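DUF1573 domain-containing protein (Porphyromonas gingivalis, PDB 2QSV) is of unknown function, possibly linked to cysteine-peptidase activity, and carries two immunoglobulin-like beta-sandwich domains in this C-terminal part. Local coordinates at residues N7-P17 against V99-P110; P149-N159 against I196-D206. All blocks are in the same frame, centred on the assembly; numbering follows the deposited sequence. Where two conformers were deposited one is given.

From the N terminus, the chain soon lays down strand 9-11. It builds the rest of the first beta sandwich and returns in strand 94-105. Contact 1 pairs these two strands, closing a loop of 81 residues that holds most of the first domain. Residues 106-110 then lead toward the second domain. There contact 2 pairs strand 150-157 with strand 195-204 and closes a loop of 36 residues, inside a sheet of the same strand order. The two contacts follow in series, and neither loop encloses or crosses the other. The centres of contact 1 and contact 2 are about 13 Å apart. They meet at the domain junction, where Asp107 probably hydrogen-bonds His153, and Ser102 packs on Arg158.

Contact 1 of 2, residues N7-P17 against V99-P110; sequences NARLLFPISMP and VMVSLPLVDNFP
Leu10 joins Met100 and Ser102 through its backbone. Leu10 N donates to Met100 O at 2.8 Å, and Ser102 N donates to Leu10 O at 2.8 Å. Phe12 N continues the pattern to Ser102 O. Next to these bonds, Leu10 CG packs on Val99 CG1 at 3.8 Å, and Phe12 CE2 meets Val101 CG1 at 3.9 Å. Leu11 points to the other face of the sheet, with CG anti to its backbone N (chi1 175°). This brings Leu11 CD1 to Ser102 CB at 3.6 Å. The pairing is parallel: strand 9-11 forms one edge of a mixed sheet in an Ig-like (E-set) beta sandwich. Past Phe12 the register slips by one residue. Ser15 N then binds Pro104 O, and Val106 N binds Ser15 O. Ser15 OG also donates to Pro13 O at 2.7 Å, from above the carbonyl plane, within the loop between the two paired regions. Farther along, the extended selenomethionine Met16 reaches the edge of the Phe109 ring, its CE 3.9 Å from Phe109 CD2. Asp107 CB lies over one face of that ring. Leu10 and Phe12 pack on Val23 of the facing sheet. Ser102 OG is hydrogen-bonded to Asp79, and Met16 N to Asp19 OD2.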
loop_
_atom_site.group_PDB
_atom_site.type_symbol
_atom_site.label_atom_id
_atom_site.label_comp_id
_atom_site.label_asym_id
_atom_site.label_seq_id
_atom_site.Cartn_x
_atom_site.Cartn_y
_atom_site.Cartn_z
ATOM N N ASN A 7 -2.548 14.904 -2.533
ATOM C CA ASN A 7 -2.873 13.479 -2.443
ATOM C C ASN A 7 -3.049 12.998 -1.000
ATOM O O ASN A 7 -2.297 13.399 -0.109
ATOM C CB ASN A 7 -1.768 12.659 -3.106
ATOM C CG ASN A 7 -1.631 12.951 -4.580
ATOM O OD1 ASN A 7 -2.386 12.414 -5.401
ATOM N ND2 ASN A 7 -0.660 13.798 -4.935
ATOM N N ALA A 8 -4.051 12.152 -0.780
ATOM C CA ALA A 8 -4.217 11.464 0.489
ATOM C C ALA A 8 -3.174 10.329 0.588
ATOM O O ALA A 8 -2.704 10.007 1.693
ATOM C CB ALA A 8 -5.630 10.908 0.610
ATOM N N ARG A 9 -2.823 9.757 -0.572
ATOM C CA ARG A 9 -1.906 8.615 -0.687
ATOM C C ARG A 9 -0.790 8.907 -1.690
ATOM O O ARG A 9 -1.035 9.525 -2.725
ATOM C CB ARG A 9 -2.654 7.383 -1.184
ATOM C CG ARG A 9 -3.434 6.597 -0.144
ATOM C CD ARG A 9 -3.714 5.167 -0.666
ATOM N NE ARG A 9 -2.486 4.426 -1.001
ATOM C CZ ARG A 9 -2.430 3.326 -1.756
ATOM N NH1 ARG A 9 -3.530 2.802 -2.291
ATOM N NH2 ARG A 9 -1.260 2.751 -1.990
ATOM N N LEU A 10 0.421 8.457 -1.396
ATOM C CA LEU A 10 1.532 8.550 -2.347
ATOM C C LEU A 10 2.072 7.136 -2.549
ATOM O O LEU A 10 2.155 6.354 -1.598
ATOM C CB LEU A 10 2.623 9.499 -1.852
ATOM C CG LEU A 10 2.374 11.011 -1.664
ATOM C CD1 LEU A 10 3.579 11.665 -1.011
ATOM C CD2 LEU A 10 2.030 11.732 -2.973
ATOM N N LEU A 11 2.401 6.789 -3.785
ATOM C CA LEU A 11 2.730 5.403 -4.106
ATOM C C LEU A 11 3.959 5.368 -4.981
ATOM O O LEU A 11 3.960 5.947 -6.075
ATOM C CB LEU A 11 1.544 4.705 -4.779
ATOM C CG LEU A 11 1.697 3.273 -5.305
ATOM C CD1 LEU A 11 2.064 2.197 -4.189
ATOM C CD2 LEU A 11 0.404 2.878 -6.026
ATOM N N PHE A 12 5.028 4.761 -4.462
ATOM C CA PHE A 12 6.240 4.562 -5.234
ATOM C C PHE A 12 5.969 3.455 -6.282
ATOM O O PHE A 12 5.104 2.613 -6.077
ATOM C CB PHE A 12 7.417 4.181 -4.322
ATOM C CG PHE A 12 8.085 5.353 -3.660
ATOM C CD1 PHE A 12 9.040 6.109 -4.342
ATOM C CD2 PHE A 12 7.765 5.696 -2.356
ATOM C CE1 PHE A 12 9.660 7.220 -3.743
ATOM C CE2 PHE A 12 8.386 6.782 -1.730
ATOM C CZ PHE A 12 9.349 7.554 -2.434
ATOM N N PRO A 13 6.692 3.481 -7.425
ATOM C CA PRO A 13 6.563 2.307 -8.304
ATOM C C PRO A 13 7.118 1.024 -7.611
ATOM O O PRO A 13 7.904 1.128 -6.649
ATOM C CB PRO A 13 7.405 2.664 -9.528
ATOM C CG PRO A 13 8.314 3.801 -9.086
ATOM C CD PRO A 13 7.610 4.507 -7.950
ATOM N N ILE A 14 6.739 -0.145 -8.121
ATOM C CA ILE A 14 7.416 -1.411 -7.766
ATOM C C ILE A 14 8.912 -1.177 -7.833
ATOM O O ILE A 14 9.436 -0.693 -8.852
ATOM C CB ILE A 14 7.092 -2.525 -8.743
ATOM C CG1 ILE A 14 5.571 -2.687 -8.848
ATOM C CG2 ILE A 14 7.792 -3.857 -8.307
ATOM C CD1 ILE A 14 5.111 -3.264 -10.165
ATOM N N SER A 15 9.595 -1.477 -6.733
ATOM C CA SER A 15 11.018 -1.162 -6.607
ATOM C C SER A 15 11.815 -2.278 -5.988
ATOM O O SER A 15 11.315 -2.992 -5.099
ATOM C CB SER A 15 11.214 0.045 -5.679
ATOM O OG SER A 15 10.568 1.195 -6.166
HETATM N N MSE A 16 13.071 -2.372 -6.426
HETATM C CA MSE A 16 14.087 -3.187 -5.760
HETATM C C MSE A 16 14.900 -2.330 -4.775
HETATM O O MSE A 16 14.874 -1.093 -4.863
HETATM C CB MSE A 16 14.981 -3.842 -6.788
HETATM C CG MSE A 16 14.227 -4.794 -7.675
HETATM SE SE MSE A 16 15.442 -5.488 -9.013
HETATM C CE MSE A 16 14.287 -6.811 -9.810
ATOM N N PRO A 17 15.588 -2.972 -3.800
ATOM C CA PRO A 17 16.214 -2.162 -2.747
ATOM C C PRO A 17 17.143 -1.059 -3.226
ATOM O O PRO A 17 17.284 -0.065 -2.532
ATOM C CB PRO A 17 17.013 -3.183 -1.943
ATOM C CG PRO A 17 16.259 -4.451 -2.120
ATOM C CD PRO A 17 15.765 -4.419 -3.560
ATOM N N VAL A 99 -0.259 11.790 5.327
ATOM C CA VAL A 99 -0.424 11.214 4.008
ATOM C C VAL A 99 0.241 9.847 4.081
ATOM O O VAL A 99 1.388 9.743 4.531
ATOM C CB VAL A 99 0.264 12.126 2.937
ATOM C CG1 VAL A 99 0.367 11.432 1.565
ATOM C CG2 VAL A 99 -0.535 13.442 2.801
HETATM N N MSE A 100 -0.474 8.811 3.659
HETATM C CA MSE A 100 0.099 7.464 3.628
HETATM C C MSE A 100 1.008 7.294 2.418
HETATM O O MSE A 100 0.609 7.560 1.292
HETATM C CB MSE A 100 -0.982 6.388 3.631
HETATM C CG MSE A 100 -0.446 4.962 3.960
HETATM SE SE MSE A 100 0.292 4.757 5.785
HETATM C CE MSE A 100 -1.147 5.552 6.863
ATOM N N VAL A 101 2.240 6.868 2.663
ATOM C CA VAL A 101 3.190 6.610 1.617
ATOM C C VAL A 101 3.375 5.075 1.501
ATOM O O VAL A 101 3.694 4.400 2.490
ATOM C CB VAL A 101 4.518 7.337 1.921
ATOM C CG1 VAL A 101 5.486 7.227 0.764
ATOM C CG2 VAL A 101 4.276 8.837 2.319
ATOM N N SER A 102 3.176 4.536 0.297
ATOM C CA SER A 102 3.282 3.096 0.026
ATOM C C SER A 102 4.426 2.753 -0.903
ATOM O O SER A 102 4.731 3.484 -1.865
ATOM C CB SER A 102 1.985 2.537 -0.556
ATOM O OG SER A 102 0.984 2.536 0.440
ATOM N N LEU A 103 5.078 1.641 -0.588
ATOM C CA LEU A 103 6.175 1.109 -1.372
ATOM C C LEU A 103 5.957 -0.393 -1.594
ATOM O O LEU A 103 5.930 -1.161 -0.617
ATOM C CB LEU A 103 7.520 1.334 -0.638
ATOM C CG LEU A 103 8.792 0.696 -1.227
ATOM C CD1 LEU A 103 9.062 1.220 -2.655
ATOM C CD2 LEU A 103 9.980 0.940 -0.293
ATOM N N PRO A 104 5.790 -0.810 -2.870
ATOM C CA PRO A 104 5.877 -2.235 -3.246
ATOM C C PRO A 104 7.327 -2.652 -3.423
ATOM O O PRO A 104 7.880 -2.514 -4.503
ATOM C CB PRO A 104 5.101 -2.322 -4.596
ATOM C CG PRO A 104 4.603 -0.817 -4.899
ATOM C CD PRO A 104 5.507 0.057 -4.037
ATOM N N LEU A 105 7.945 -3.141 -2.345
ATOM C CA LEU A 105 9.357 -3.474 -2.346
ATOM C C LEU A 105 9.483 -4.959 -2.718
ATOM O O LEU A 105 8.890 -5.838 -2.048
ATOM C CB LEU A 105 10.002 -3.169 -0.979
ATOM C CG LEU A 105 11.504 -3.471 -0.889
ATOM C CD1 LEU A 105 12.358 -2.632 -1.866
ATOM C CD2 LEU A 105 12.071 -3.345 0.560
ATOM N N VAL A 106 10.202 -5.246 -3.805
ATOM C CA VAL A 106 10.343 -6.634 -4.289
ATOM C C VAL A 106 11.793 -7.146 -4.133
ATOM O O VAL A 106 12.688 -6.372 -3.803
ATOM C CB VAL A 106 9.793 -6.819 -5.780
ATOM C CG1 VAL A 106 8.293 -6.409 -5.871
ATOM C CG2 VAL A 106 10.628 -6.055 -6.796
ATOM N N ASP A 107 12.015 -8.431 -4.404
ATOM C CA ASP A 107 13.364 -9.020 -4.417
ATOM C C ASP A 107 14.309 -8.467 -5.480
ATOM O O ASP A 107 13.904 -8.073 -6.591
ATOM C CB ASP A 107 13.282 -10.539 -4.598
ATOM C CG ASP A 107 12.642 -11.233 -3.392
ATOM O OD1 ASP A 107 13.333 -11.361 -2.362
ATOM O OD2 ASP A 107 11.444 -11.616 -3.454
ATOM N N ASN A 108 15.594 -8.475 -5.143
ATOM C CA ASN A 108 16.622 -8.300 -6.173
ATOM C C ASN A 108 16.818 -9.581 -6.991
ATOM O O ASN A 108 17.715 -10.399 -6.703
ATOM C CB ASN A 108 17.932 -7.791 -5.542
ATOM C CG ASN A 108 19.007 -7.481 -6.582
ATOM O OD1 ASN A 108 18.742 -7.366 -7.779
ATOM N ND2 ASN A 108 20.239 -7.400 -6.119
ATOM N N PHE A 109 15.987 -9.732 -8.027
ATOM C CA PHE A 109 15.889 -10.974 -8.765
ATOM C C PHE A 109 17.136 -11.349 -9.571
ATOM O O PHE A 109 17.407 -12.540 -9.693
ATOM C CB PHE A 109 14.628 -11.048 -9.659
ATOM C CG PHE A 109 13.339 -11.179 -8.893
ATOM C CD1 PHE A 109 12.996 -12.388 -8.239
ATOM C CD2 PHE A 109 12.453 -10.100 -8.815
ATOM C CE1 PHE A 109 11.818 -12.516 -7.514
ATOM C CE2 PHE A 109 11.270 -10.195 -8.079
ATOM C CZ PHE A 109 10.927 -11.412 -7.444
ATOM N N PRO A 110 17.865 -10.355 -10.173
ATOM C CA PRO A 110 19.146 -10.728 -10.851
ATOM C C PRO A 110 20.198 -11.358 -9.931
ATOM O O PRO A 110 21.039 -12.127 -10.410
ATOM C CB PRO A 110 19.652 -9.398 -11.453
ATOM C CG PRO A 110 18.368 -8.536 -11.594
ATOM C CD PRO A 110 17.563 -8.912 -10.348
#

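Contact 2 of 2, residues P149-N159 against I196-D206; sequences PLRLHSVTTRN and IAADISIICND. With NA (sodium ion), chain C; SO4 (sulfate ion), chain B.
This is an antiparallel strand pair with a classic beta bulge, inside the mixed sheet of the second Ig-like domain. His153 and Ser154 both face Ile203 at the bulge, and their N-H groups make weak bonds to Ile203 O. Beyond it, Thr156 and Ser201 form a regular hydrogen-bonded pair. At the other end the Asn205 amide takes the place of backbone. Its CG sits between backbone N and carbonyl carbon (chi1 69°), which turns the amide toward the backbone of Pro149 and Arg151. Asn205 ND2 donates to Pro149 O at 2.9 Å, almost straight (173°) and in the amide plane. Asn205 OD1 accepts a hydrogen bond from Arg151 N at 2.8 Å, the donor well above the carbonyl plane. On one face Val155 CG1 meets Ile200 CG2 at 3.7 Å. On the opposite face a water links Ser154 OG, Thr156 OG1 and Ser201 O; Ser154 OG also bonds Met77 N of the first domain. Sodium is bound by Thr157 OG1 at 2.8 Å, Asn159 O, three waters and Leu162 O. A sulfate, probably from crystallisation, accepts a hydrogen bond from Asp199 N. Leu152 and Ile202 pack on Ile142 of strand 136-144 in the facing sheet, while strands 170-171 and 211-219 flank the pair.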
loop_
_atom_site.group_PDB
_atom_site.type_symbol
_atom_site.label_atom_id
_atom_site.label_comp_id
_atom_site.label_asym_id
_atom_site.label_seq_id
_atom_site.Cartn_x
_atom_site.Cartn_y
_atom_site.Cartn_z
ATOM N N PRO A 149 11.386 -22.402 -3.434
ATOM C CA PRO A 149 10.254 -22.114 -2.547
ATOM C C PRO A 149 9.627 -20.760 -2.957
ATOM O O PRO A 149 10.337 -19.780 -3.221
ATOM C CB PRO A 149 10.893 -22.007 -1.141
ATOM C CG PRO A 149 12.334 -21.775 -1.368
ATOM C CD PRO A 149 12.696 -22.230 -2.759
ATOM N N LEU A 150 8.309 -20.753 -3.037
ATOM C CA LEU A 150 7.539 -19.542 -3.281
ATOM C C LEU A 150 7.288 -18.889 -1.948
ATOM O O LEU A 150 6.733 -19.538 -1.035
ATOM C CB LEU A 150 6.220 -19.896 -3.950
ATOM C CG LEU A 150 5.195 -18.757 -4.204
ATOM C CD1 LEU A 150 5.728 -17.744 -5.244
ATOM C CD2 LEU A 150 3.837 -19.384 -4.673
ATOM N N ARG A 151 7.724 -17.634 -1.809
ATOM C CA ARG A 151 7.544 -16.865 -0.601
ATOM C C ARG A 151 6.539 -15.732 -0.792
ATOM O O ARG A 151 6.642 -14.999 -1.783
ATOM C CB ARG A 151 8.889 -16.261 -0.198
ATOM C CG ARG A 151 9.951 -17.332 0.141
ATOM C CD ARG A 151 11.307 -16.665 0.436
ATOM N NE ARG A 151 12.371 -17.659 0.329
ATOM C CZ ARG A 151 12.562 -18.640 1.213
ATOM N NH1 ARG A 151 11.761 -18.760 2.268
ATOM N NH2 ARG A 151 13.545 -19.517 1.045
ATOM N N LEU A 152 5.591 -15.611 0.128
ATOM C CA LEU A 152 4.570 -14.576 0.064
ATOM C C LEU A 152 5.004 -13.520 1.047
ATOM O O LEU A 152 4.803 -13.676 2.254
ATOM C CB LEU A 152 3.173 -15.119 0.415
ATOM C CG LEU A 152 2.651 -16.353 -0.296
ATOM C CD1 LEU A 152 1.197 -16.691 0.115
ATOM C CD2 LEU A 152 2.799 -16.311 -1.827
ATOM N N HIS A 153 5.694 -12.501 0.544
ATOM C CA HIS A 153 6.229 -11.479 1.410
ATOM C C HIS A 153 5.139 -10.627 2.054
ATOM O O HIS A 153 5.276 -10.214 3.192
ATOM C CB HIS A 153 7.193 -10.578 0.650
ATOM C CG HIS A 153 8.305 -11.303 -0.002
ATOM N ND1 HIS A 153 9.147 -12.145 0.693
ATOM C CD2 HIS A 153 8.743 -11.295 -1.286
ATOM C CE1 HIS A 153 10.071 -12.604 -0.130
ATOM N NE2 HIS A 153 9.847 -12.105 -1.336
ATOM N N SER A 154 4.078 -10.320 1.316
ATOM C CA SER A 154 2.942 -9.606 1.930
ATOM C C SER A 154 1.668 -9.899 1.155
ATOM O O SER A 154 1.722 -10.215 -0.031
ATOM C CB SER A 154 3.209 -8.071 1.987
ATOM O OG SER A 154 3.350 -7.568 0.680
ATOM N N VAL A 155 0.528 -9.803 1.835
ATOM C CA VAL A 155 -0.764 -10.001 1.227
ATOM C C VAL A 155 -1.599 -8.873 1.808
ATOM O O VAL A 155 -1.872 -8.862 3.000
ATOM C CB VAL A 155 -1.417 -11.393 1.546
ATOM C CG1 VAL A 155 -2.836 -11.428 1.010
ATOM C CG2 VAL A 155 -0.597 -12.607 0.908
ATOM N N THR A 156 -1.958 -7.900 0.977
ATOM C CA THR A 156 -2.626 -6.710 1.486
ATOM C C THR A 156 -3.960 -6.397 0.765
ATOM O O THR A 156 -4.134 -6.668 -0.438
ATOM C CB THR A 156 -1.674 -5.476 1.544
ATOM O OG1 THR A 156 -0.982 -5.338 0.319
ATOM C CG2 THR A 156 -0.605 -5.592 2.700
ATOM N N THR A 157 -4.906 -5.887 1.543
ATOM C CA THR A 157 -6.156 -5.387 1.013
ATOM C C THR A 157 -6.331 -3.885 1.436
ATOM O O THR A 157 -5.870 -3.459 2.515
ATOM C CB THR A 157 -7.362 -6.285 1.441
ATOM O OG1 THR A 157 -7.404 -6.368 2.861
ATOM C CG2 THR A 157 -7.230 -7.744 0.874
ATOM N N ARG A 158 -6.954 -3.096 0.590
ATOM C CA ARG A 158 -7.232 -1.692 0.940
ATOM C C ARG A 158 -8.726 -1.499 1.317
ATOM O O ARG A 158 -9.060 -0.672 2.145
ATOM C CB ARG A 158 -6.842 -0.734 -0.214
ATOM C CG ARG A 158 -5.363 -0.787 -0.676
ATOM C CD ARG A 158 -4.358 -0.476 0.436
ATOM N NE ARG A 158 -2.975 -0.316 -0.067
ATOM C CZ ARG A 158 -1.850 -0.567 0.624
ATOM N NH1 ARG A 158 -1.910 -1.032 1.875
ATOM N NH2 ARG A 158 -0.646 -0.356 0.053
ATOM N N ASN A 159 -9.609 -2.279 0.730
ATOM C CA ASN A 159 -11.020 -2.187 1.035
ATOM C C ASN A 159 -11.347 -2.775 2.413
ATOM O O ASN A 159 -10.963 -3.934 2.704
ATOM C CB ASN A 159 -11.806 -2.864 -0.090
ATOM C CG ASN A 159 -13.287 -2.562 -0.041
ATOM O OD1 ASN A 159 -13.972 -2.847 0.949
ATOM N ND2 ASN A 159 -13.784 -1.993 -1.116
ATOM N N ILE A 196 -18.742 -4.142 -4.416
ATOM C CA ILE A 196 -17.322 -3.822 -4.364
ATOM C C ILE A 196 -16.588 -4.457 -5.517
ATOM O O ILE A 196 -17.022 -5.451 -6.071
ATOM C CB ILE A 196 -16.646 -4.228 -3.029
ATOM C CG1 ILE A 196 -16.857 -5.716 -2.708
ATOM C CG2 ILE A 196 -17.074 -3.329 -1.894
ATOM C CD1 ILE A 196 -15.887 -6.247 -1.673
ATOM N N ALA A 197 -15.466 -3.858 -5.880
ATOM C CA ALA A 197 -14.567 -4.441 -6.819
ATOM C C ALA A 197 -13.194 -4.062 -6.244
ATOM O O ALA A 197 -12.772 -2.901 -6.316
ATOM C CB ALA A 197 -14.803 -3.868 -8.218
ATOM N N ALA A 198 -12.545 -5.009 -5.575
ATOM C CA ALA A 198 -11.382 -4.668 -4.770
ATOM C C ALA A 198 -10.218 -5.646 -5.065
ATOM O O ALA A 198 -10.459 -6.821 -5.436
ATOM C CB ALA A 198 -11.777 -4.686 -3.320
ATOM N N ASP A 199 -8.991 -5.158 -4.978
ATOM C CA ASP A 199 -7.815 -5.976 -5.212
ATOM C C ASP A 199 -7.226 -6.585 -3.944
ATOM O O ASP A 199 -7.080 -5.910 -2.926
ATOM C CB ASP A 199 -6.691 -5.195 -5.896
ATOM C CG ASP A 199 -7.046 -4.770 -7.313
ATOM O OD1 ASP A 199 -7.720 -5.545 -8.043
ATOM O OD2 ASP A 199 -6.663 -3.628 -7.675
ATOM N N ILE A 200 -6.871 -7.869 -4.038
ATOM C CA ILE A 200 -5.903 -8.417 -3.101
ATOM C C ILE A 200 -4.517 -8.287 -3.739
ATOM O O ILE A 200 -4.318 -8.774 -4.809
ATOM C CB ILE A 200 -6.173 -9.927 -2.756
ATOM C CG1 ILE A 200 -7.556 -10.075 -2.108
ATOM C CG2 ILE A 200 -5.075 -10.384 -1.795
ATOM C CD1 ILE A 200 -8.194 -11.550 -2.201
ATOM N N SER A 201 -3.577 -7.638 -3.070
ATOM C CA SER A 201 -2.241 -7.465 -3.617
ATOM C C SER A 201 -1.248 -8.390 -2.918
ATOM O O SER A 201 -1.193 -8.441 -1.662
ATOM C CB SER A 201 -1.768 -6.016 -3.467
ATOM O OG SER A 201 -2.627 -5.146 -4.200
ATOM N N ILE A 202 -0.498 -9.135 -3.730
ATOM C CA ILE A 202 0.475 -10.109 -3.193
ATOM C C ILE A 202 1.836 -9.790 -3.700
ATOM O O ILE A 202 2.042 -9.726 -4.867
ATOM C CB ILE A 202 0.107 -11.614 -3.594
ATOM C CG1 ILE A 202 -1.308 -11.985 -3.080
ATOM C CG2 ILE A 202 1.254 -12.598 -3.109
ATOM C CD1 ILE A 202 -1.887 -13.320 -3.643
ATOM N N ILE A 203 2.778 -9.576 -2.806
ATOM C CA ILE A 203 4.162 -9.447 -3.204
ATOM C C ILE A 203 4.879 -10.780 -2.895
ATOM O O ILE A 203 4.779 -11.268 -1.790
ATOM C CB ILE A 203 4.845 -8.261 -2.534
ATOM C CG1 ILE A 203 4.225 -6.954 -3.138
ATOM C CG2 ILE A 203 6.393 -8.297 -2.796
ATOM C CD1 ILE A 203 4.784 -5.713 -2.639
ATOM N N CYS A 204 5.566 -11.342 -3.881
ATOM C CA CYS A 204 6.117 -12.693 -3.764
ATOM C C CYS A 204 7.384 -12.734 -4.560
ATOM O O CYS A 204 7.728 -11.785 -5.289
ATOM C CB CYS A 204 5.107 -13.753 -4.271
ATOM S SG CYS A 204 4.729 -13.578 -6.020
ATOM N N ASN A 205 8.070 -13.866 -4.476
ATOM C CA ASN A 205 9.356 -14.013 -5.116
ATOM C C ASN A 205 9.228 -14.725 -6.435
ATOM O O ASN A 205 10.092 -15.534 -6.783
ATOM C CB ASN A 205 10.362 -14.727 -4.172
ATOM C CG ASN A 205 10.015 -16.196 -3.935
ATOM O OD1 ASN A 205 8.871 -16.615 -4.148
ATOM N ND2 ASN A 205 11.029 -17.004 -3.543
ATOM N N ASP A 206 8.123 -14.476 -7.160
ATOM C CA ASP A 206 7.972 -14.894 -8.554
ATOM C C ASP A 206 8.657 -13.824 -9.453
ATOM O O ASP A 206 8.162 -12.706 -9.561
ATOM C CB ASP A 206 6.477 -15.101 -8.880
ATOM C CG ASP A 206 6.196 -15.536 -10.317
ATOM O OD1 ASP A 206 7.032 -15.379 -11.228
ATOM O OD2 ASP A 206 5.071 -16.047 -10.563
HETATM NA NA NA C . -8.988 -4.496 4.292
HETATM S S SO4 B . -8.685 -1.570 -3.984
HETATM O O1 SO4 B . -9.071 -2.366 -5.147
HETATM O O2 SO4 B . -8.666 -0.127 -4.312
HETATM O O3 SO4 B . -9.586 -1.771 -2.851
HETATM O O4 SO4 B . -7.314 -1.930 -3.648
HETATM O O HOH W 1 1.179 -7.035 -0.488
HETATM O O HOH W 2 -4.916 -4.307 -2.615
HETATM O O HOH W 3 -8.556 -4.024 -1.572
HETATM O O HOH W 4 -8.197 -2.203 5.016
HETATM O O HOH W 5 -9.676 -5.383 6.052
HETATM O O HOH W 6 -7.073 -5.763 5.486
#